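Side-chain contacts in nicotinamide-nucleotide adenylyltransferase NadR family / Ribosylnicotinamide kinase (Lactococcus lactis subsp. cremoris, PDB 6GYE), which probably phosphorylates nicotinamide riboside through its ribosylnicotinamide kinase domain and adenylylates the resulting nicotinamide mononucleotide, on the way to NAD+: residues Q253-L258 against E368-K373; R198-S203 against H360-A365. All blocks are in the same frame, centred on the assembly; numbering follows the deposited sequence.

Interaction 1: Q253-L258 against E368-K373; sequences QGIVFL and EYTGVK. With NNR (Nicotinamide riboside), chain I; SO4 (sulfate ion), chain G.
Ile255 overlaps Thr370 with the far end of its side chain: CD1 stands 3.4 Å from Thr370 OG1 and 3.6 Å from Thr370 CB, and the two side chains meet at a slant. The extended arm (CG1 to CD1 anti, chi2 -177°) bridges much of the 7.8 Å between Ile255 CA and Thr370 CA. The same methyl also packs on Val372, CD1 to CB 4.1 Å, so one carbon serves both partners. No hydrogen bond crosses the contact. Thr370 OG1 is hydrogen-bonded to Val366 O one helical turn back and also accepts from Val372 N at 3.3 Å, N-H...O angle 164°, an ST turn, so both partners lie in its own part of the chain. Gly371, with positive phi, takes the chain out of the helix between these residues. Next along, Lys373 N donates to O4 of a sulfate, probably from the crystallisation liquor, at 2.6 Å. Three residues after Ile255, Leu258, part of the nicotinamide riboside pocket, brings CD1 to 3.3 Å from N7 of the ligand. The arrangement places the C-terminal end of helix 358-370 against the start of edge strand 255-259 in the parallel sheet of a P-loop NTPase-like kinase domain.

Interaction 2: R198-S203 against H360-A365; sequences RRLARS and HHAIDA
Leu200 meets two successive residues of helix 358-370 through its branched end. Its CD2 lies 3.7 Å from Ala362 CB, while CD1 touches the same methyl from 4.0 Å, so the fork of the leucine spans Ala362. Leu200 CD2 also lies 3.7 Å from Ile363 N and packs on Ile363 CD1. On Ile363 the CG1 branch is anti to the backbone N, and the turn at chi2 (68°) brings CD1 within contact of both Leu200 and Ser203, whose CB is 4.1 Å away. The segments bury 166 Å² in all, and no hydrogen bond joins them. Their axes approach to 10.4 Å and cross at -45°, with small Ala362 facing the leucine. Both helices lie on the parallel sheet of the P-loop NTPase-like domain: Leu200 and Ala362 each touch Leu298 of strand 296-300. Helix 193-203 follows strand 181-187 through what is probably the P-loop. Further out, Ser203 OG donates to Arg199 O at 2.5 Å, tilted 33° from the carbonyl plane, and Ser203 N reaches that oxygen from the opposite face. Tyr359 OH bonds to the same Ser203 hydroxyl, adding a polar tie between the helices beside the apolar contact. On the part of helix 358-370 that does not touch 198-203, Asp364 OD2 is hydrogen-bonded to Tyr355 OH, and His361 stacks on the Tyr355 ring.

How the interactions relate
The two contacts lie about 10 Å apart, centre to centre, and both use helix 358-370: interaction 2 takes residues 360-365 and interaction 1 its last turn and the residues just after it. Phe257 connects them directly, its CD1 3.6 Å from Ala201 CA and its CE2 3.7 Å from Leu200 CB. Along the chain the order is 198-203, 253-258, 360-365, 368-373, so the segments alternate. The last helix of the chain packs against helix 193-203 and edge strand 255-259, elements that come about 100 residues or more earlier in sequence. The pair thus links the helix to a strand that contributes Leu258 to the nicotinamide riboside pocket.

Interaction 1: Q253-L258 against E368-K373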
ATOM      1  N   GLN A 253      -2.257  -8.323   8.818  1.00 42.72           N
ATOM      2  CA  GLN A 253      -1.173  -9.280   8.689  1.00 46.14           C
ATOM      3  C   GLN A 253      -0.822  -9.559   7.239  1.00 51.90           C
ATOM      4  O   GLN A 253       0.034 -10.395   6.987  1.00 51.70           O
ATOM      5  CB  GLN A 253      -1.513 -10.597   9.407  1.00 39.60           C
ATOM      6  CG  GLN A 253      -1.989 -10.382  10.816  1.00 44.88           C
ATOM      7  CD  GLN A 253      -1.973 -11.633  11.683  1.00 42.56           C
ATOM      8  OE1 GLN A 253      -1.569 -11.577  12.842  1.00 45.08           O
ATOM      9  NE2 GLN A 253      -2.426 -12.751  11.139  1.00 46.73           N
ATOM     10  N   GLY A 254      -1.439  -8.859   6.288  1.00 53.34           N
ATOM     11  CA  GLY A 254      -1.092  -9.019   4.890  1.00 40.68           C
ATOM     12  C   GLY A 254      -2.296  -9.222   3.995  1.00 46.18           C
ATOM     13  O   GLY A 254      -2.189  -9.122   2.768  1.00 45.20           O
ATOM     14  N   ILE A 255      -3.460  -9.472   4.601  1.00 48.26           N
ATOM     15  CA  ILE A 255      -4.707  -9.681   3.873  1.00 47.25           C
ATOM     16  C   ILE A 255      -5.823  -8.982   4.642  1.00 44.50           C
ATOM     17  O   ILE A 255      -5.947  -9.179   5.854  1.00 44.47           O
ATOM     18  CB  ILE A 255      -5.018 -11.190   3.742  1.00 46.81           C
ATOM     19  CG1 ILE A 255      -3.800 -11.944   3.189  1.00 44.10           C
ATOM     20  CG2 ILE A 255      -6.273 -11.417   2.882  1.00 41.32           C
ATOM     21  CD1 ILE A 255      -4.018 -13.439   2.939  1.00 44.09           C
ATOM     22  N   VAL A 256      -6.665  -8.198   3.946  1.00 45.25           N
ATOM     23  CA  VAL A 256      -7.825  -7.578   4.588  1.00 51.70           C
ATOM     24  C   VAL A 256      -9.094  -7.883   3.797  1.00 47.71           C
ATOM     25  O   VAL A 256      -9.065  -8.089   2.581  1.00 48.55           O
ATOM     26  CB  VAL A 256      -7.666  -6.050   4.778  1.00 53.76           C
ATOM     27  CG1 VAL A 256      -6.303  -5.732   5.372  1.00 54.89           C
ATOM     28  CG2 VAL A 256      -7.867  -5.334   3.482  1.00 61.48           C
ATOM     29  N   PHE A 257     -10.218  -7.910   4.505  1.00 43.91           N
ATOM     30  CA  PHE A 257     -11.519  -8.208   3.921  1.00 43.21           C
ATOM     31  C   PHE A 257     -12.411  -6.981   4.027  1.00 49.39           C
ATOM     32  O   PHE A 257     -12.493  -6.360   5.090  1.00 45.89           O
ATOM     33  CB  PHE A 257     -12.171  -9.410   4.602  1.00 44.08           C
ATOM     34  CG  PHE A 257     -11.471 -10.706   4.318  1.00 42.81           C
ATOM     35  CD1 PHE A 257     -10.353 -11.095   5.062  1.00 44.27           C
ATOM     36  CD2 PHE A 257     -11.918 -11.531   3.301  1.00 41.87           C
ATOM     37  CE1 PHE A 257      -9.685 -12.291   4.794  1.00 41.17           C
ATOM     38  CE2 PHE A 257     -11.266 -12.745   3.025  1.00 43.70           C
ATOM     39  CZ  PHE A 257     -10.142 -13.122   3.778  1.00 42.71           C
ATOM     40  N   LEU A 258     -13.040  -6.613   2.918  1.00 42.78           N
ATOM     41  CA  LEU A 258     -13.854  -5.409   2.847  1.00 46.45           C
ATOM     42  C   LEU A 258     -15.311  -5.777   2.595  1.00 45.85           C
ATOM     43  O   LEU A 258     -15.613  -6.506   1.645  1.00 49.08           O
ATOM     44  CB  LEU A 258     -13.344  -4.477   1.744  1.00 43.52           C
ATOM     45  CG  LEU A 258     -11.890  -4.022   1.878  1.00 48.56           C
ATOM     46  CD1 LEU A 258     -11.577  -3.023   0.760  1.00 41.08           C
ATOM     47  CD2 LEU A 258     -11.609  -3.408   3.279  1.00 42.91           C
ATOM     48  N   GLU A 368      -6.641 -19.548  -3.350  1.00 55.12           N
ATOM     49  CA  GLU A 368      -6.074 -19.434  -4.692  1.00 57.73           C
ATOM     50  C   GLU A 368      -5.572 -18.022  -4.999  1.00 64.29           C
ATOM     51  O   GLU A 368      -4.596 -17.869  -5.732  1.00 69.55           O
ATOM     52  CB  GLU A 368      -7.091 -19.863  -5.751  1.00 65.24           C
ATOM     53  CG  GLU A 368      -7.598 -21.293  -5.630  1.00 84.86           C
ATOM     54  CD  GLU A 368      -6.507 -22.344  -5.888  1.00103.10           C
ATOM     55  OE1 GLU A 368      -5.532 -22.049  -6.622  1.00107.02           O
ATOM     56  OE2 GLU A 368      -6.632 -23.476  -5.365  1.00106.95           O
ATOM     57  N   TYR A 369      -6.201 -16.981  -4.459  1.00 60.89           N
ATOM     58  CA  TYR A 369      -5.836 -15.627  -4.869  1.00 61.31           C
ATOM     59  C   TYR A 369      -4.831 -14.956  -3.942  1.00 71.34           C
ATOM     60  O   TYR A 369      -4.254 -13.937  -4.327  1.00 75.11           O
ATOM     61  CB  TYR A 369      -7.079 -14.733  -4.968  1.00 57.18           C
ATOM     62  CG  TYR A 369      -7.868 -14.872  -6.251  1.00 60.97           C
ATOM     63  CD1 TYR A 369      -8.695 -15.974  -6.479  1.00 54.38           C
ATOM     64  CD2 TYR A 369      -7.806 -13.884  -7.229  1.00 62.04           C
ATOM     65  CE1 TYR A 369      -9.421 -16.093  -7.662  1.00 57.06           C
ATOM     66  CE2 TYR A 369      -8.525 -13.995  -8.414  1.00 62.88           C
ATOM     67  CZ  TYR A 369      -9.330 -15.095  -8.631  1.00 64.53           C
ATOM     68  OH  TYR A 369     -10.038 -15.181  -9.818  1.00 64.54           O
ATOM     69  N   THR A 370      -4.614 -15.476  -2.731  1.00 64.42           N
ATOM     70  CA  THR A 370      -3.657 -14.875  -1.818  1.00 59.17           C
ATOM     71  C   THR A 370      -2.519 -15.787  -1.408  1.00 57.88           C
ATOM     72  O   THR A 370      -1.522 -15.286  -0.879  1.00 63.84           O
ATOM     73  CB  THR A 370      -4.334 -14.398  -0.528  1.00 62.37           C
ATOM     74  OG1 THR A 370      -4.666 -15.538   0.281  1.00 63.95           O
ATOM     75  CG2 THR A 370      -5.593 -13.551  -0.837  1.00 53.85           C
ATOM     76  N   GLY A 371      -2.667 -17.096  -1.531  1.00 54.02           N
ATOM     77  CA  GLY A 371      -1.607 -18.004  -1.161  1.00 49.46           C
ATOM     78  C   GLY A 371      -1.714 -18.536   0.246  1.00 52.85           C
ATOM     79  O   GLY A 371      -0.926 -19.407   0.622  1.00 51.83           O
ATOM     80  N   VAL A 372      -2.660 -18.035   1.044  1.00 56.42           N
ATOM     81  CA  VAL A 372      -2.703 -18.412   2.451  1.00 56.06           C
ATOM     82  C   VAL A 372      -3.153 -19.863   2.582  1.00 50.94           C
ATOM     83  O   VAL A 372      -4.005 -20.348   1.823  1.00 59.21           O
ATOM     84  CB  VAL A 372      -3.627 -17.461   3.231  1.00 51.26           C
ATOM     85  CG1 VAL A 372      -5.077 -17.612   2.778  1.00 56.88           C
ATOM     86  CG2 VAL A 372      -3.509 -17.718   4.695  1.00 46.93           C
ATOM     87  N   LYS A 373      -2.576 -20.571   3.540  1.00 55.20           N
ATOM     88  CA  LYS A 373      -2.921 -21.976   3.714  1.00 53.89           C
ATOM     89  C   LYS A 373      -4.220 -22.089   4.505  1.00 56.44           C
ATOM     90  O   LYS A 373      -4.468 -21.315   5.433  1.00 58.59           O
ATOM     91  CB  LYS A 373      -1.799 -22.735   4.428  1.00 51.34           C
ATOM     92  CG  LYS A 373      -2.173 -24.178   4.823  1.00 68.28           C
ATOM     93  CD  LYS A 373      -0.976 -25.043   5.178  1.00 78.57           C
ATOM     94  CE  LYS A 373      -1.392 -26.431   5.712  1.00 92.45           C
ATOM     95  NZ  LYS A 373      -2.190 -27.257   4.751  1.00 95.29           N
TER
HETATM   96  O2R NNR I 407      -6.165   3.891   2.320  1.00123.74           O
HETATM   97  C2R NNR I 407      -5.718   3.298   1.093  1.00128.62           C
HETATM   98  C3R NNR I 407      -4.571   4.068   0.450  1.00136.46           C
HETATM   99  O3R NNR I 407      -4.190   5.227   1.202  1.00135.39           O
HETATM  100  C4R NNR I 407      -5.063   4.486  -0.927  1.00135.26           C
HETATM  101  C5R NNR I 407      -4.180   3.914  -2.027  1.00124.29           C
HETATM  102  O5R NNR I 407      -4.703   4.295  -3.305  1.00117.82           O
HETATM  103  O4R NNR I 407      -6.400   4.006  -1.083  1.00135.60           O
HETATM  104  C1R NNR I 407      -6.850   3.301   0.077  1.00125.15           C
HETATM  105  N1  NNR I 407      -7.195   1.924  -0.281  1.00110.23           N
HETATM  106  C2  NNR I 407      -8.481   1.585  -0.442  1.00 95.13           C
HETATM  107  C6  NNR I 407      -6.219   1.020  -0.444  1.00107.57           C
HETATM  108  C5  NNR I 407      -6.518  -0.295  -0.784  1.00 94.80           C
HETATM  109  C4  NNR I 407      -7.842  -0.671  -0.957  1.00 85.89           C
HETATM  110  C3  NNR I 407      -8.834   0.284  -0.784  1.00 92.92           C
HETATM  111  C7  NNR I 407     -10.277  -0.084  -0.962  1.00 99.30           C
HETATM  112  O7  NNR I 407     -11.136   0.580  -0.406  1.00 82.61           O
HETATM  113  N7  NNR I 407     -10.582  -1.131  -1.726  1.00101.54           N
HETATM  114  S   SO4 G 405       0.369 -19.057   5.880  1.00152.37           S
HETATM  115  O1  SO4 G 405       1.176 -18.029   5.224  1.00152.28           O
HETATM  116  O2  SO4 G 405      -0.422 -18.442   6.941  1.00160.82           O
HETATM  117  O3  SO4 G 405       1.249 -20.079   6.441  1.00152.74           O
HETATM  118  O4  SO4 G 405      -0.530 -19.679   4.916  1.00152.87           O

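Interaction 2: R198-S203 against H360-A365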
ATOM      1  N   ARG A 198     -16.968 -11.796   8.120  1.00 52.49           N
ATOM      2  CA  ARG A 198     -16.382 -12.029   9.435  1.00 46.01           C
ATOM      3  C   ARG A 198     -15.807 -13.430   9.550  1.00 41.92           C
ATOM      4  O   ARG A 198     -14.724 -13.609  10.123  1.00 47.49           O
ATOM      5  CB  ARG A 198     -17.423 -11.795  10.526  1.00 48.48           C
ATOM      6  CG  ARG A 198     -17.958 -10.376  10.532  1.00 64.52           C
ATOM      7  CD  ARG A 198     -19.021 -10.181  11.600  1.00 74.67           C
ATOM      8  NE  ARG A 198     -19.357  -8.770  11.746  1.00 84.81           N
ATOM      9  CZ  ARG A 198     -20.352  -8.313  12.491  1.00 87.15           C
ATOM     10  NH1 ARG A 198     -21.124  -9.155  13.162  1.00 89.10           N
ATOM     11  NH2 ARG A 198     -20.573  -7.013  12.556  1.00 95.33           N
ATOM     12  N   ARG A 199     -16.501 -14.435   9.002  1.00 40.88           N
ATOM     13  CA  ARG A 199     -15.970 -15.792   9.061  1.00 43.27           C
ATOM     14  C   ARG A 199     -14.717 -15.923   8.198  1.00 47.58           C
ATOM     15  O   ARG A 199     -13.723 -16.525   8.630  1.00 50.47           O
ATOM     16  CB  ARG A 199     -17.039 -16.800   8.654  1.00 49.16           C
ATOM     17  CG  ARG A 199     -18.225 -16.722   9.584  1.00 60.63           C
ATOM     18  CD  ARG A 199     -18.631 -18.018  10.179  1.00 62.49           C
ATOM     19  NE  ARG A 199     -19.728 -18.672   9.482  1.00 75.42           N
ATOM     20  CZ  ARG A 199     -20.883 -18.995  10.057  1.00 72.64           C
ATOM     21  NH1 ARG A 199     -21.093 -18.717  11.342  1.00 66.83           N
ATOM     22  NH2 ARG A 199     -21.813 -19.618   9.350  1.00 67.68           N
ATOM     23  N   LEU A 200     -14.722 -15.347   6.989  1.00 44.91           N
ATOM     24  CA  LEU A 200     -13.514 -15.419   6.163  1.00 43.48           C
ATOM     25  C   LEU A 200     -12.331 -14.764   6.870  1.00 45.10           C
ATOM     26  O   LEU A 200     -11.267 -15.373   7.004  1.00 49.78           O
ATOM     27  CB  LEU A 200     -13.748 -14.777   4.794  1.00 42.23           C
ATOM     28  CG  LEU A 200     -14.717 -15.475   3.833  1.00 46.82           C
ATOM     29  CD1 LEU A 200     -14.974 -14.591   2.625  1.00 45.01           C
ATOM     30  CD2 LEU A 200     -14.196 -16.846   3.395  1.00 41.27           C
ATOM     31  N   ALA A 201     -12.513 -13.527   7.356  1.00 40.69           N
ATOM     32  CA  ALA A 201     -11.432 -12.797   8.026  1.00 41.58           C
ATOM     33  C   ALA A 201     -10.974 -13.513   9.290  1.00 43.62           C
ATOM     34  O   ALA A 201      -9.771 -13.708   9.515  1.00 46.71           O
ATOM     35  CB  ALA A 201     -11.877 -11.368   8.370  1.00 40.36           C
ATOM     36  N   ARG A 202     -11.923 -13.909  10.138  1.00 41.57           N
ATOM     37  CA  ARG A 202     -11.516 -14.547  11.382  1.00 43.51           C
ATOM     38  C   ARG A 202     -10.816 -15.875  11.113  1.00 45.93           C
ATOM     39  O   ARG A 202      -9.975 -16.298  11.910  1.00 54.46           O
ATOM     40  CB  ARG A 202     -12.720 -14.697  12.320  1.00 41.06           C
ATOM     41  CG  ARG A 202     -13.088 -13.355  12.992  1.00 45.43           C
ATOM     42  CD  ARG A 202     -14.495 -13.322  13.558  1.00 51.04           C
ATOM     43  NE  ARG A 202     -14.736 -12.076  14.278  1.00 63.87           N
ATOM     44  CZ  ARG A 202     -15.934 -11.601  14.605  1.00 62.99           C
ATOM     45  NH1 ARG A 202     -17.052 -12.250  14.278  1.00 54.63           N
ATOM     46  NH2 ARG A 202     -16.007 -10.463  15.273  1.00 70.82           N
ATOM     47  N   SER A 203     -11.097 -16.517   9.973  1.00 45.05           N
ATOM     48  CA  SER A 203     -10.436 -17.791   9.674  1.00 44.06           C
ATOM     49  C   SER A 203      -8.925 -17.637   9.603  1.00 43.57           C
ATOM     50  O   SER A 203      -8.193 -18.593   9.876  1.00 43.26           O
ATOM     51  CB  SER A 203     -10.946 -18.367   8.354  1.00 40.94           C
ATOM     52  OG  SER A 203     -12.335 -18.641   8.418  1.00 55.91           O
ATOM     53  N   HIS A 360     -17.123 -22.653   2.063  1.00 47.47           N
ATOM     54  CA  HIS A 360     -16.067 -23.477   1.476  1.00 54.99           C
ATOM     55  C   HIS A 360     -15.574 -22.886   0.166  1.00 58.03           C
ATOM     56  O   HIS A 360     -14.360 -22.784  -0.064  1.00 55.37           O
ATOM     57  CB  HIS A 360     -16.550 -24.910   1.242  1.00 52.01           C
ATOM     58  CG  HIS A 360     -16.664 -25.715   2.489  1.00 52.40           C
ATOM     59  ND1 HIS A 360     -17.596 -25.439   3.470  1.00 57.36           N
ATOM     60  CD2 HIS A 360     -15.971 -26.796   2.921  1.00 54.06           C
ATOM     61  CE1 HIS A 360     -17.466 -26.310   4.457  1.00 53.04           C
ATOM     62  NE2 HIS A 360     -16.491 -27.147   4.146  1.00 57.79           N
ATOM     63  N   HIS A 361     -16.509 -22.473  -0.698  1.00 58.93           N
ATOM     64  CA  HIS A 361     -16.124 -21.896  -1.984  1.00 56.56           C
ATOM     65  C   HIS A 361     -15.263 -20.653  -1.795  1.00 52.15           C
ATOM     66  O   HIS A 361     -14.211 -20.512  -2.424  1.00 54.81           O
ATOM     67  CB  HIS A 361     -17.374 -21.560  -2.798  1.00 55.01           C
ATOM     68  CG  HIS A 361     -17.090 -21.225  -4.232  1.00 60.22           C
ATOM     69  ND1 HIS A 361     -18.088 -21.064  -5.175  1.00 59.45           N
ATOM     70  CD2 HIS A 361     -15.919 -21.046  -4.891  1.00 59.75           C
ATOM     71  CE1 HIS A 361     -17.542 -20.789  -6.344  1.00 58.11           C
ATOM     72  NE2 HIS A 361     -16.228 -20.777  -6.203  1.00 59.98           N
ATOM     73  N   ALA A 362     -15.697 -19.744  -0.917  1.00 49.70           N
ATOM     74  CA  ALA A 362     -15.007 -18.469  -0.745  1.00 53.15           C
ATOM     75  C   ALA A 362     -13.625 -18.648  -0.121  1.00 50.54           C
ATOM     76  O   ALA A 362     -12.665 -17.997  -0.543  1.00 51.58           O
ATOM     77  CB  ALA A 362     -15.860 -17.524   0.109  1.00 47.04           C
ATOM     78  N   ILE A 363     -13.511 -19.478   0.921  1.00 48.57           N
ATOM     79  CA  ILE A 363     -12.214 -19.617   1.580  1.00 44.62           C
ATOM     80  C   ILE A 363     -11.222 -20.299   0.640  1.00 50.53           C
ATOM     81  O   ILE A 363     -10.026 -19.993   0.661  1.00 60.24           O
ATOM     82  CB  ILE A 363     -12.362 -20.348   2.937  1.00 44.65           C
ATOM     83  CG1 ILE A 363     -11.143 -20.093   3.814  1.00 40.50           C
ATOM     84  CG2 ILE A 363     -12.596 -21.884   2.765  1.00 42.60           C
ATOM     85  CD1 ILE A 363     -11.008 -18.647   4.300  1.00 49.78           C
ATOM     86  N   ASP A 364     -11.702 -21.185  -0.234  1.00 45.59           N
ATOM     87  CA  ASP A 364     -10.839 -21.733  -1.276  1.00 52.03           C
ATOM     88  C   ASP A 364     -10.432 -20.657  -2.279  1.00 55.10           C
ATOM     89  O   ASP A 364      -9.277 -20.621  -2.728  1.00 53.20           O
ATOM     90  CB  ASP A 364     -11.534 -22.899  -1.981  1.00 53.58           C
ATOM     91  CG  ASP A 364     -10.577 -23.720  -2.841  1.00 64.12           C
ATOM     92  OD1 ASP A 364      -9.489 -24.087  -2.335  1.00 65.52           O
ATOM     93  OD2 ASP A 364     -10.927 -24.025  -4.009  1.00 63.13           O
ATOM     94  N   ALA A 365     -11.364 -19.776  -2.651  1.00 46.84           N
ATOM     95  CA  ALA A 365     -10.997 -18.688  -3.546  1.00 52.49           C
ATOM     96  C   ALA A 365      -9.975 -17.783  -2.879  1.00 48.21           C
ATOM     97  O   ALA A 365      -9.020 -17.338  -3.525  1.00 54.12           O
ATOM     98  CB  ALA A 365     -12.233 -17.902  -3.987  1.00 51.50           C
TER